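Local coordinates for protein flavin-dependent monooxygenase, oxygenase subunit HsaA (Rhodococcus sp., PDB 2RFQ) that hydroxylates the steroid-derived phenol 3-HSA ortho to its hydroxyl group, using reduced flavin and molecular oxygen, in the bacterial breakdown of cholesterol, at residues Leu53-Trp58 against Glu222-Pro227; Asp180-Val185 against Gly191-Val196; Tyr229-Gly234 against Ala302-Leu307; Ala322-Val327 against Val378-Gly383; Arg328-Ala333 against Ala369-Glu374. All coordinates share one frame; numbering follows the deposited sequence.

In the fold
Contacts 4 and 5 are buried and join the same two elements, helix 316-344 and helix 373-384 with the turn leading into it. They touch each other where Gln326 and Arg323 hydrogen-bond to the carbonyl of Ala370. Contact 3 ties helix 277-309 to the start of helix 233-266 and is partly buried. It meets contact 1 through the hydroxyl of Tyr229, and contact 4 through packing against Arg323 and Ala322. Contacts 1 and 2 are partly buried: contact 1 joins two loops, contact 2 a loop to a strand of the beta sheet. Amides and a water dominate contact 1, an indole face contact 2, selenomethionine and proline contact 3, arginine over tyrosine contact 4, and a polar pair contact 5.

Contact 1: residues Leu53-Trp58 against Glu222-Pro227; sequences LQPEQW and ERNTAP
Gln57 and Asn224 share the one direct hydrogen bond of this contact. Gln57 NE2 donates a hydrogen bond to Asn224 OD1 at 2.9 Å, with an N-H...O angle of 161°. The acceptor lies close to the plane of the Gln57 amide, but the donor is tilted 31° from the carbonyl plane of Asn224. The two amide planes are turned well away from each other. A water adds a second link: it accepts from the backbone N of Gln57 and donates to Asn224 OD1. Asn224 OD1 thus accepts two bonds, one from the Gln57 amide and one from the water.

The segments are both connecting loops. Residues 53-58 lie between helices 38-47 and 65-76 of the acyl-CoA dehydrogenase-like N-terminal part, and 222-227 lead toward helix 233-266. Helix 101-108 lies beside both: Gln104 accepts from Asn224 ND2, and Gln101 bonds to Gln57 OE1.

Packing comes from Pro55. Its ring crosses the Asn224 amide at a slant, CB 3.2 Å from Asn224 OD1 and CG 3.6 Å from Asn224 ND2.

Arg223 makes a looser contact. Its side chain crosses that of Gln57 at about a right angle, with the guanidinium and amide planes nearly parallel. Arg223 NH2 comes within 3.1 Å of Gln57 OE1, but the angle is too poor for a hydrogen bond. The Arg223 chain bends at chi3 (37°) to bring its end there.

Contact 2: residues Asp180-Val185 against Gly191-Val196; sequences DVWNVV and GSNTVV
Trp182 lays one face of its indole against Gly191 and Ser192. Its chain starts at CB, which lies beside the side-chain amide of Asn193. CG stands anti to the backbone N (chi1 -169°), which swings the ring over the 191-192 backbone. CG itself meets Ser192 N at 3.5 Å. CD1 and NE1 lie near Gly191 N, CD1 at 3.6 Å. CE3 comes to 3.2 Å from Ser192 O. Ser192 CB sits over the middle of the six-membered ring, nearly equidistant from its atoms. It is only 4° off the ring normal, a CH-pi contact square over the face. Val184 CG2 covers the opposite face.

NE1 hydrogen-bonds to the carbonyl of Leu187, and Ser192 OG hydrogen-bonds to Ser143, an FMN-binding residue by similarity. Nearby, Val181 CG2 packs on Thr194 OG1 at 3.4 Å. Ser192 is the centre of an inverse gamma turn on the way into the strand that pairs with strand 177-179 of the beta domain.

The indole is thus held between the Gly191-Ser192 backbone and Ser192 CB on one face and a Val184 methyl on the other, with its N-H bonded. Ser192 turns its hydroxyl to Ser143 while its CB packs on the indole, so the contact borders the probable flavin site.

Contact 3: residues Tyr229-Gly234 against Ala302-Leu307; sequences YKMPWG and ADEYAL
Met231, modelled as selenomethionine, bends at both chi2 (-83°) and chi3 (-69°). The folded chain turns SE and CE toward helix 277-309. Glu304 has CG anti to its carbonyl carbon (chi1 -60°) and then runs extended, which carries its carboxylate out over the 231-232 segment.

SE of Met231 rests 3.7 Å from Glu304 CB and also 3.7 Å from Tyr305 N. Tyr305 CB is a little farther from SE, and SE lies near the plane of the Tyr305 ring, at its edge. The methyl CE of Met231 reaches Glu304 OE1 at 3.4 Å. Pro232 meets the same oxygen with its CG at 3.4 Å. The two side chains thus flank OE1 with carbon. The other oxygen, OE2, hydrogen-bonds to the hydroxyl of Thr235, which helps to hold the carboxylate's rotation.

No hydrogen bond joins the two segments directly. Pro65, at the start of helix 65-76, touches both Met231 and Tyr305 and adds to the packing. Pro232 is the N-cap residue of helix 233-266. The contact therefore seats the beginning of one long helix against the later part of helix 277-309, within the C-terminal helical bundle of the acyl-CoA dehydrogenase fold.

Contact 4: residues Ala322-Val327 against Val378-Gly383; sequences ARRDQV and VMYGTG
Arg324 lies over the ring of Tyr380. Its CD is 3.8 Å from the ring centroid of Tyr380 and 3° off the normal, a CH-pi contact directly above the centre. The two side chains run side by side and point the same way. Arg324 bends at chi3, and NH1 ends 3.1 Å from Tyr380 OH. The hydroxyl lies at the edge of the guanidinium, near its plane, while the guanidinium and ring planes stay 56° apart.

The other edge of Arg324 is held by Asp325. NE bonds to OD1 at 2.8 Å and NH2 to OD2 at 3.1 Å, a side-on salt bridge within helix 316-344. Tyr380 OH hydrogen-bonds to Tyr253 of the third subunit, and Asp325 OD1 to Ser288 of that subunit. With an alanine at position 380, the Arg324 methylene would probably lose its ring platform, and Tyr253 of the third subunit its hydroxyl partner.

Beside this pair, Arg323 CB packs against CE of Met379, a selenomethionine, at 3.8 Å. The Arg323 chain folds back, and NH1 donates to Gln326 OE1 with an N-H...O angle of 150°, on a lone pair in the carbonyl plane.

Two buried arginines thus meet helix 373-384 largely with their aliphatic parts. Arg324 is probably neutralised by Asp325 of its own helix, and Arg323 is satisfied by Gln326 and by the carbonyls of Ala370 and Met393. This probably keeps the cost of burying them low at this subunit boundary.

Contact 5: residues Arg328-Ala333 against Ala369-Glu374; sequences RATGRA and AANDPE
Thr330 and Asn371 mark the closest approach of the two backbones, with their CA atoms 6.8 Å apart. Residues 328-333 are regular helix inside helix 316-344. Residues 369-371 form a short 3-10 turn, and Asp372 then caps the start of helix 373-384, its OD2 accepting from the N of Arg375.

The side chains of Thr330 and Asn371 cross at about a right angle. Thr330 OG1 lies 2.8 Å from the atom modelled as Asn371 ND2, though that amide is probably turned over. The methyl CG2 of Thr330 lies 3.6 Å from Asn371 CG, so it packs against the amide carbon.

The contact lies in the C-terminal helical bundle of the acyl-CoA dehydrogenase fold, and Ala369 is an FMN-binding residue by similarity. Helix 233-266 also packs here: Thr330 OG1 hydrogen-bonds to Ser242, and Asn371 packs on Ile241 and Ile245. Replacing Asn371 with a leucine would probably leave the Thr330 hydroxyl without its polar neighbour on this side and put a branched hydrocarbon against it.

Away from this pair, Arg328 and Arg332 both form salt bridges to Asp289 of the third subunit, and Glu374 pairs with Arg282 of the second subunit.

Contact 1: residues Leu53-Trp58 against Glu222-Pro227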
# COMPACT_ATOMS: atom_id res chain seq x y z
N LEU A 53 -9.89 36.70 1.17
CA LEU A 53 -9.45 36.80 2.58
C LEU A 53 -8.94 38.20 2.97
O LEU A 53 -8.36 38.39 4.05
CB LEU A 53 -8.40 35.73 2.92
CG LEU A 53 -8.89 34.28 2.75
CD1 LEU A 53 -7.75 33.34 3.11
CD2 LEU A 53 -10.10 33.96 3.62
N GLN A 54 -9.13 39.16 2.06
CA GLN A 54 -8.75 40.55 2.33
C GLN A 54 -9.78 41.22 3.27
O GLN A 54 -10.96 40.91 3.18
CB GLN A 54 -8.64 41.31 1.01
CG GLN A 54 -8.17 42.75 1.15
CD GLN A 54 -8.06 43.42 -0.21
OE1 GLN A 54 -8.92 43.24 -1.07
NE2 GLN A 54 -7.01 44.22 -0.40
N PRO A 55 -9.31 42.07 4.20
CA PRO A 55 -10.25 42.74 5.14
C PRO A 55 -11.30 43.62 4.48
O PRO A 55 -11.07 44.20 3.40
CB PRO A 55 -9.32 43.55 6.07
CG PRO A 55 -8.01 42.75 6.04
CD PRO A 55 -7.90 42.34 4.57
N GLU A 56 -12.47 43.68 5.11
CA GLU A 56 -13.54 44.54 4.62
C GLU A 56 -13.08 46.01 4.46
O GLU A 56 -13.51 46.70 3.53
CB GLU A 56 -14.74 44.45 5.56
CG GLU A 56 -15.96 45.25 5.11
CD GLU A 56 -15.92 46.69 5.57
OE1 GLU A 56 -15.18 47.00 6.52
OE2 GLU A 56 -16.66 47.50 4.97
N GLN A 57 -12.18 46.47 5.33
CA GLN A 57 -11.78 47.90 5.27
C GLN A 57 -11.06 48.22 3.96
O GLN A 57 -11.00 49.39 3.55
CB GLN A 57 -10.92 48.31 6.48
CG GLN A 57 -9.55 47.67 6.54
CD GLN A 57 -8.65 48.38 7.52
OE1 GLN A 57 -8.47 49.62 7.46
NE2 GLN A 57 -8.05 47.61 8.43
N TRP A 58 -10.51 47.19 3.30
CA TRP A 58 -9.78 47.36 2.05
C TRP A 58 -10.61 46.90 0.83
O TRP A 58 -10.08 46.69 -0.26
CB TRP A 58 -8.42 46.62 2.10
CG TRP A 58 -7.56 47.06 3.23
CD1 TRP A 58 -7.20 46.31 4.33
CD2 TRP A 58 -7.00 48.36 3.44
NE1 TRP A 58 -6.43 47.07 5.18
CE2 TRP A 58 -6.29 48.33 4.66
CE3 TRP A 58 -7.00 49.54 2.69
CZ2 TRP A 58 -5.61 49.45 5.16
CZ3 TRP A 58 -6.33 50.66 3.18
CH2 TRP A 58 -5.64 50.60 4.41
N GLU A 222 -6.75 44.48 15.81
CA GLU A 222 -7.47 45.55 16.52
C GLU A 222 -8.60 46.09 15.64
O GLU A 222 -9.74 46.24 16.08
CB GLU A 222 -6.51 46.67 16.93
CG GLU A 222 -7.21 47.79 17.70
CD GLU A 222 -6.29 48.98 18.02
OE1 GLU A 222 -5.12 49.01 17.56
OE2 GLU A 222 -6.76 49.90 18.73
N ARG A 223 -8.27 46.35 14.37
CA ARG A 223 -9.25 46.84 13.41
C ARG A 223 -9.84 45.73 12.54
O ARG A 223 -10.99 45.82 12.12
CB ARG A 223 -8.65 47.97 12.56
CG ARG A 223 -8.31 49.21 13.38
CD ARG A 223 -8.02 50.44 12.53
NE ARG A 223 -8.88 50.49 11.34
CZ ARG A 223 -9.05 51.56 10.57
NH1 ARG A 223 -8.43 52.70 10.86
NH2 ARG A 223 -9.87 51.49 9.52
N ASN A 224 -9.06 44.68 12.27
CA ASN A 224 -9.56 43.58 11.46
C ASN A 224 -10.10 42.48 12.38
O ASN A 224 -9.40 41.54 12.74
CB ASN A 224 -8.48 43.06 10.50
CG ASN A 224 -8.05 44.11 9.49
OD1 ASN A 224 -8.87 44.88 9.00
ND2 ASN A 224 -6.75 44.13 9.16
N THR A 225 -11.37 42.64 12.76
CA THR A 225 -11.97 41.86 13.84
C THR A 225 -12.70 40.60 13.35
O THR A 225 -13.23 39.83 14.19
CB THR A 225 -12.96 42.73 14.67
OG1 THR A 225 -14.01 43.16 13.80
CG2 THR A 225 -12.26 43.96 15.26
N ALA A 226 -12.74 40.38 12.03
CA ALA A 226 -13.47 39.24 11.48
C ALA A 226 -12.90 37.92 12.04
O ALA A 226 -11.68 37.80 12.25
CB ALA A 226 -13.43 39.23 9.96
N PRO A 227 -13.78 36.94 12.31
CA PRO A 227 -13.28 35.68 12.92
C PRO A 227 -12.25 34.93 12.07
O PRO A 227 -11.42 34.21 12.62
CB PRO A 227 -14.55 34.85 13.15
CG PRO A 227 -15.59 35.45 12.17
CD PRO A 227 -15.26 36.93 12.20
O HOH W 1 -11.49 45.37 8.10

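Contact 2: residues Asp180-Val185 against Gly191-Val196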
# COMPACT_ATOMS: atom_id res chain seq x y z
N ASP A 180 15.79 34.88 -11.88
CA ASP A 180 15.06 33.83 -12.59
C ASP A 180 15.89 32.55 -12.58
O ASP A 180 16.85 32.41 -13.35
CB ASP A 180 14.74 34.27 -14.01
CG ASP A 180 14.02 33.21 -14.80
OD1 ASP A 180 13.50 32.25 -14.18
OD2 ASP A 180 13.96 33.34 -16.04
N VAL A 181 15.54 31.65 -11.67
CA VAL A 181 16.24 30.39 -11.50
C VAL A 181 15.32 29.16 -11.59
O VAL A 181 15.80 28.03 -11.43
CB VAL A 181 16.99 30.31 -10.14
CG1 VAL A 181 17.99 31.45 -10.02
CG2 VAL A 181 15.98 30.34 -8.98
N TRP A 182 14.03 29.39 -11.83
CA TRP A 182 13.02 28.31 -11.70
C TRP A 182 13.13 27.29 -12.84
O TRP A 182 12.75 27.56 -13.98
CB TRP A 182 11.64 28.96 -11.65
CG TRP A 182 10.53 28.05 -11.28
CD1 TRP A 182 9.41 27.79 -12.01
CD2 TRP A 182 10.41 27.31 -10.06
NE1 TRP A 182 8.58 26.93 -11.32
CE2 TRP A 182 9.17 26.62 -10.12
CE3 TRP A 182 11.22 27.17 -8.92
CZ2 TRP A 182 8.72 25.80 -9.09
CZ3 TRP A 182 10.77 26.34 -7.89
CH2 TRP A 182 9.53 25.68 -7.98
N ASN A 183 13.67 26.11 -12.52
CA ASN A 183 14.03 25.13 -13.53
C ASN A 183 13.77 23.71 -13.00
O ASN A 183 14.70 22.98 -12.61
CB ASN A 183 15.51 25.31 -13.86
CG ASN A 183 15.95 24.48 -15.03
OD1 ASN A 183 15.14 24.07 -15.85
ND2 ASN A 183 17.26 24.21 -15.10
N VAL A 184 12.48 23.36 -12.97
CA VAL A 184 12.02 22.17 -12.23
C VAL A 184 11.11 21.25 -13.04
O VAL A 184 10.60 21.63 -14.10
CB VAL A 184 11.29 22.59 -10.94
CG1 VAL A 184 12.28 23.22 -9.96
CG2 VAL A 184 10.19 23.56 -11.28
N VAL A 185 10.89 20.05 -12.52
CA VAL A 185 10.16 19.01 -13.28
C VAL A 185 8.62 19.20 -13.25
O VAL A 185 7.89 18.68 -14.10
CB VAL A 185 10.53 17.60 -12.74
CG1 VAL A 185 9.99 17.41 -11.31
CG2 VAL A 185 10.05 16.45 -13.69
N GLY A 191 6.65 30.03 -11.67
CA GLY A 191 7.66 31.10 -11.64
C GLY A 191 8.10 31.36 -10.21
O GLY A 191 8.14 32.51 -9.75
N SER A 192 8.43 30.29 -9.51
CA SER A 192 8.80 30.37 -8.10
C SER A 192 10.27 30.80 -7.93
O SER A 192 11.11 30.03 -7.47
CB SER A 192 8.48 29.04 -7.38
OG SER A 192 7.07 28.81 -7.46
N ASN A 193 10.52 32.06 -8.31
CA ASN A 193 11.88 32.58 -8.37
C ASN A 193 12.37 33.12 -7.02
O ASN A 193 11.69 32.95 -6.00
CB ASN A 193 11.96 33.59 -9.51
CG ASN A 193 11.96 32.91 -10.85
OD1 ASN A 193 11.22 33.30 -11.78
ND2 ASN A 193 12.77 31.87 -10.96
N THR A 194 13.58 33.70 -7.02
CA THR A 194 14.30 33.98 -5.78
C THR A 194 14.37 35.47 -5.55
O THR A 194 14.77 36.23 -6.42
CB THR A 194 15.73 33.34 -5.82
OG1 THR A 194 15.60 31.92 -5.95
CG2 THR A 194 16.53 33.66 -4.57
N VAL A 195 13.97 35.86 -4.34
CA VAL A 195 13.86 37.26 -3.95
C VAL A 195 15.11 37.61 -3.16
O VAL A 195 15.36 37.06 -2.07
CB VAL A 195 12.59 37.51 -3.13
CG1 VAL A 195 12.60 38.92 -2.53
CG2 VAL A 195 11.33 37.28 -4.00
N VAL A 196 15.91 38.49 -3.75
CA VAL A 196 17.25 38.81 -3.24
C VAL A 196 17.21 40.19 -2.59
O VAL A 196 16.81 41.18 -3.22
CB VAL A 196 18.32 38.77 -4.35
CG1 VAL A 196 19.70 39.13 -3.78
CG2 VAL A 196 18.37 37.38 -5.03

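Contact 3: residues Tyr229-Gly234 against Ala302-Leu307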
# COMPACT_ATOMS: atom_id res chain seq x y z
N TYR A 229 -9.62 35.97 10.83
CA TYR A 229 -8.24 36.39 11.16
C TYR A 229 -7.74 35.80 12.48
O TYR A 229 -6.56 35.99 12.83
CB TYR A 229 -8.06 37.92 11.09
CG TYR A 229 -8.47 38.45 9.75
CD1 TYR A 229 -7.80 38.02 8.59
CD2 TYR A 229 -9.56 39.30 9.61
CE1 TYR A 229 -8.21 38.42 7.31
CE2 TYR A 229 -9.97 39.73 8.36
CZ TYR A 229 -9.29 39.30 7.22
OH TYR A 229 -9.70 39.70 5.97
N LYS A 230 -8.60 35.07 13.20
CA LYS A 230 -8.20 34.41 14.44
C LYS A 230 -7.87 32.93 14.18
O LYS A 230 -7.54 32.17 15.11
CB LYS A 230 -9.29 34.55 15.50
CG LYS A 230 -9.46 36.01 15.88
CD LYS A 230 -10.52 36.21 16.95
CE LYS A 230 -10.50 37.67 17.42
NZ LYS A 230 -11.08 38.62 16.42
N MSE A 231 -7.97 32.52 12.91
CA MSE A 231 -7.61 31.14 12.54
C MSE A 231 -6.11 30.91 12.75
O MSE A 231 -5.33 31.80 12.51
CB MSE A 231 -7.96 30.85 11.08
CG MSE A 231 -9.45 30.86 10.82
SE MSE A 231 -10.27 29.14 11.30
CE MSE A 231 -9.47 28.03 9.86
N PRO A 232 -5.73 29.69 13.20
CA PRO A 232 -4.32 29.39 13.42
C PRO A 232 -3.52 29.28 12.12
O PRO A 232 -3.98 28.64 11.18
CB PRO A 232 -4.35 28.05 14.18
CG PRO A 232 -5.61 27.40 13.75
CD PRO A 232 -6.60 28.56 13.56
N TRP A 233 -2.35 29.93 12.09
CA TRP A 233 -1.45 29.82 10.93
C TRP A 233 -1.13 28.36 10.60
O TRP A 233 -0.99 28.02 9.41
CB TRP A 233 -0.14 30.57 11.23
CG TRP A 233 0.85 30.65 10.08
CD1 TRP A 233 2.12 30.15 10.09
CD2 TRP A 233 0.69 31.30 8.80
NE1 TRP A 233 2.75 30.43 8.90
CE2 TRP A 233 1.90 31.14 8.09
CE3 TRP A 233 -0.36 32.00 8.19
CZ2 TRP A 233 2.10 31.66 6.81
CZ3 TRP A 233 -0.17 32.50 6.89
CH2 TRP A 233 1.06 32.34 6.22
N GLY A 234 -0.99 27.52 11.62
CA GLY A 234 -0.65 26.11 11.42
C GLY A 234 -1.69 25.33 10.62
O GLY A 234 -1.40 24.26 10.08
N ALA A 302 -13.56 24.09 8.52
CA ALA A 302 -14.93 24.47 8.92
C ALA A 302 -15.15 24.39 10.46
O ALA A 302 -15.79 25.27 11.07
CB ALA A 302 -15.96 23.60 8.17
N ASP A 303 -14.63 23.33 11.07
CA ASP A 303 -14.77 23.14 12.51
C ASP A 303 -14.04 24.22 13.28
O ASP A 303 -14.58 24.79 14.25
CB ASP A 303 -14.27 21.75 12.91
CG ASP A 303 -15.22 20.63 12.46
OD1 ASP A 303 -16.28 20.91 11.87
OD2 ASP A 303 -14.90 19.47 12.75
N GLU A 304 -12.81 24.54 12.87
CA GLU A 304 -12.09 25.63 13.54
C GLU A 304 -12.88 26.93 13.43
O GLU A 304 -13.07 27.65 14.41
CB GLU A 304 -10.68 25.81 12.96
CG GLU A 304 -9.78 24.56 13.08
CD GLU A 304 -8.37 24.81 12.60
OE1 GLU A 304 -8.09 25.89 12.05
OE2 GLU A 304 -7.53 23.88 12.76
N TYR A 305 -13.35 27.22 12.22
CA TYR A 305 -14.02 28.51 11.94
C TYR A 305 -15.32 28.62 12.71
O TYR A 305 -15.65 29.68 13.26
CB TYR A 305 -14.28 28.64 10.44
CG TYR A 305 -14.80 29.99 10.02
CD1 TYR A 305 -14.05 31.16 10.24
CD2 TYR A 305 -16.04 30.10 9.38
CE1 TYR A 305 -14.53 32.42 9.85
CE2 TYR A 305 -16.52 31.34 8.97
CZ TYR A 305 -15.77 32.49 9.20
OH TYR A 305 -16.26 33.71 8.80
N ALA A 306 -16.06 27.51 12.77
CA ALA A 306 -17.33 27.51 13.54
C ALA A 306 -17.10 27.87 15.00
O ALA A 306 -17.90 28.59 15.62
CB ALA A 306 -18.03 26.16 13.43
N LEU A 307 -16.01 27.34 15.58
CA LEU A 307 -15.71 27.64 16.97
C LEU A 307 -15.42 29.13 17.13
O LEU A 307 -15.91 29.76 18.05
CB LEU A 307 -14.55 26.78 17.48
CG LEU A 307 -14.87 25.30 17.63
CD1 LEU A 307 -13.57 24.51 17.73
CD2 LEU A 307 -15.70 25.11 18.90

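Contact 4: residues Ala322-Val327 against Val378-Gly383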
# COMPACT_ATOMS: atom_id res chain seq x y z
N ALA A 322 -6.07 18.80 12.36
CA ALA A 322 -6.00 19.55 11.12
C ALA A 322 -4.70 19.24 10.40
O ALA A 322 -4.69 18.90 9.23
CB ALA A 322 -6.16 21.06 11.38
N ARG A 323 -3.58 19.33 11.13
CA ARG A 323 -2.28 19.02 10.51
C ARG A 323 -2.17 17.56 10.04
O ARG A 323 -1.69 17.29 8.93
CB ARG A 323 -1.15 19.38 11.47
CG ARG A 323 -0.84 20.88 11.45
CD ARG A 323 -0.01 21.21 10.21
NE ARG A 323 1.39 20.74 10.38
CZ ARG A 323 2.17 20.30 9.40
NH1 ARG A 323 1.74 20.25 8.13
NH2 ARG A 323 3.42 19.94 9.69
N ARG A 324 -2.64 16.64 10.88
CA ARG A 324 -2.68 15.21 10.54
C ARG A 324 -3.38 14.98 9.20
O ARG A 324 -2.85 14.33 8.32
CB ARG A 324 -3.40 14.44 11.65
CG ARG A 324 -3.63 12.96 11.32
CD ARG A 324 -4.68 12.32 12.27
NE ARG A 324 -6.01 12.80 11.93
CZ ARG A 324 -7.09 12.66 12.70
NH1 ARG A 324 -7.04 12.04 13.90
NH2 ARG A 324 -8.26 13.13 12.26
N ASP A 325 -4.59 15.51 9.06
CA ASP A 325 -5.41 15.26 7.88
C ASP A 325 -4.95 16.05 6.68
O ASP A 325 -5.21 15.66 5.54
CB ASP A 325 -6.87 15.58 8.20
CG ASP A 325 -7.48 14.61 9.23
OD1 ASP A 325 -6.95 13.48 9.42
OD2 ASP A 325 -8.49 14.99 9.85
N GLN A 326 -4.31 17.19 6.93
CA GLN A 326 -3.85 18.08 5.86
C GLN A 326 -2.67 17.47 5.09
O GLN A 326 -2.70 17.36 3.85
CB GLN A 326 -3.54 19.48 6.40
CG GLN A 326 -2.74 20.33 5.41
CD GLN A 326 -1.27 20.28 5.70
OE1 GLN A 326 -0.87 20.30 6.87
NE2 GLN A 326 -0.44 20.22 4.64
N VAL A 327 -1.64 17.04 5.81
CA VAL A 327 -0.57 16.32 5.11
C VAL A 327 -1.13 15.06 4.43
O VAL A 327 -0.75 14.71 3.30
CB VAL A 327 0.65 15.99 6.01
CG1 VAL A 327 1.23 17.29 6.63
CG2 VAL A 327 0.30 14.97 7.09
N VAL A 378 4.00 12.50 13.50
CA VAL A 378 4.71 12.32 14.77
C VAL A 378 4.15 13.29 15.80
O VAL A 378 3.90 12.90 16.95
CB VAL A 378 6.23 12.50 14.57
CG1 VAL A 378 6.96 12.58 15.91
CG2 VAL A 378 6.77 11.33 13.73
N MSE A 379 3.93 14.54 15.39
CA MSE A 379 3.40 15.53 16.32
C MSE A 379 2.02 15.13 16.85
O MSE A 379 1.73 15.22 18.05
CB MSE A 379 3.29 16.90 15.64
CG MSE A 379 2.78 17.94 16.59
SE MSE A 379 2.62 19.67 15.72
CE MSE A 379 1.42 19.16 14.29
N TYR A 380 1.16 14.68 15.94
CA TYR A 380 -0.18 14.23 16.32
C TYR A 380 -0.07 13.09 17.34
O TYR A 380 -0.75 13.10 18.38
CB TYR A 380 -0.96 13.76 15.09
CG TYR A 380 -2.27 13.14 15.49
CD1 TYR A 380 -3.39 13.94 15.74
CD2 TYR A 380 -2.39 11.75 15.66
CE1 TYR A 380 -4.59 13.37 16.12
CE2 TYR A 380 -3.57 11.19 16.06
CZ TYR A 380 -4.67 11.98 16.27
OH TYR A 380 -5.85 11.39 16.67
N GLY A 381 0.75 12.09 17.03
CA GLY A 381 0.96 10.96 17.96
C GLY A 381 1.51 11.37 19.32
O GLY A 381 1.12 10.82 20.36
N THR A 382 2.42 12.35 19.32
CA THR A 382 2.95 12.92 20.54
C THR A 382 1.81 13.48 21.38
O THR A 382 1.72 13.22 22.59
CB THR A 382 4.02 13.99 20.23
OG1 THR A 382 5.09 13.36 19.48
CG2 THR A 382 4.61 14.59 21.52
N GLY A 383 0.91 14.21 20.73
CA GLY A 383 -0.27 14.75 21.39
C GLY A 383 -1.17 13.67 21.98
O GLY A 383 -1.62 13.80 23.14

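Contact 5: residues Arg328-Ala333 against Ala369-Glu374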
# COMPACT_ATOMS: atom_id res chain seq x y z
N ARG A 328 -2.07 14.40 5.10
CA ARG A 328 -2.63 13.18 4.50
C ARG A 328 -3.44 13.47 3.24
O ARG A 328 -3.43 12.66 2.32
CB ARG A 328 -3.47 12.39 5.51
CG ARG A 328 -3.55 10.89 5.13
CD ARG A 328 -3.79 10.02 6.40
NE ARG A 328 -3.83 8.57 6.18
CZ ARG A 328 -2.75 7.82 5.98
NH1 ARG A 328 -1.52 8.37 5.95
NH2 ARG A 328 -2.87 6.50 5.81
N ALA A 329 -4.13 14.61 3.21
CA ALA A 329 -4.94 15.00 2.05
C ALA A 329 -4.02 15.15 0.83
O ALA A 329 -4.34 14.67 -0.27
CB ALA A 329 -5.65 16.29 2.32
N THR A 330 -2.87 15.79 1.03
CA THR A 330 -1.86 15.87 -0.05
C THR A 330 -1.48 14.47 -0.52
O THR A 330 -1.47 14.18 -1.71
CB THR A 330 -0.63 16.65 0.43
OG1 THR A 330 -1.02 18.02 0.57
CG2 THR A 330 0.55 16.51 -0.58
N GLY A 331 -1.19 13.59 0.44
CA GLY A 331 -0.84 12.20 0.13
C GLY A 331 -1.93 11.47 -0.64
O GLY A 331 -1.63 10.78 -1.62
N ARG A 332 -3.19 11.61 -0.20
CA ARG A 332 -4.31 10.96 -0.88
C ARG A 332 -4.46 11.49 -2.32
O ARG A 332 -4.73 10.74 -3.26
CB ARG A 332 -5.62 11.22 -0.13
CG ARG A 332 -5.69 10.58 1.27
CD ARG A 332 -7.13 10.68 1.80
NE ARG A 332 -7.15 10.80 3.27
CZ ARG A 332 -7.13 9.78 4.13
NH1 ARG A 332 -7.16 10.01 5.44
NH2 ARG A 332 -7.02 8.53 3.69
N ALA A 333 -4.31 12.80 -2.47
CA ALA A 333 -4.42 13.43 -3.79
C ALA A 333 -3.35 12.89 -4.74
O ALA A 333 -3.66 12.50 -5.89
CB ALA A 333 -4.35 14.94 -3.66
N ALA A 369 7.60 22.16 2.64
CA ALA A 369 7.79 21.77 4.04
C ALA A 369 6.48 21.42 4.71
O ALA A 369 6.45 20.52 5.57
CB ALA A 369 8.47 22.87 4.82
N ALA A 370 5.41 22.15 4.36
CA ALA A 370 4.12 21.96 5.02
C ALA A 370 3.41 20.65 4.61
O ALA A 370 2.39 20.27 5.21
CB ALA A 370 3.20 23.18 4.77
N ASN A 371 3.94 19.97 3.58
CA ASN A 371 3.42 18.66 3.17
C ASN A 371 4.18 17.48 3.77
O ASN A 371 3.74 16.33 3.60
CB ASN A 371 3.43 18.50 1.65
CG ASN A 371 2.32 19.26 0.96
OD1 ASN A 371 2.50 19.77 -0.18
ND2 ASN A 371 1.19 19.34 1.59
N ASP A 372 5.30 17.72 4.45
CA ASP A 372 6.05 16.60 5.01
C ASP A 372 5.13 15.84 5.97
O ASP A 372 4.68 16.41 6.97
CB ASP A 372 7.28 17.06 5.75
CG ASP A 372 8.10 15.88 6.22
OD1 ASP A 372 9.02 15.45 5.49
OD2 ASP A 372 7.73 15.29 7.23
N PRO A 373 4.81 14.57 5.64
CA PRO A 373 3.72 13.95 6.43
C PRO A 373 4.17 13.46 7.79
O PRO A 373 3.43 13.63 8.78
CB PRO A 373 3.24 12.80 5.53
CG PRO A 373 4.49 12.42 4.71
CD PRO A 373 5.27 13.70 4.53
N GLU A 374 5.38 12.88 7.88
CA GLU A 374 5.84 12.38 9.18
C GLU A 374 5.97 13.49 10.23
O GLU A 374 5.72 13.27 11.41
CB GLU A 374 7.13 11.59 9.05
CG GLU A 374 6.90 10.30 8.31
CD GLU A 374 7.19 10.40 6.82
OE1 GLU A 374 7.46 11.51 6.27
OE2 GLU A 374 7.14 9.32 6.19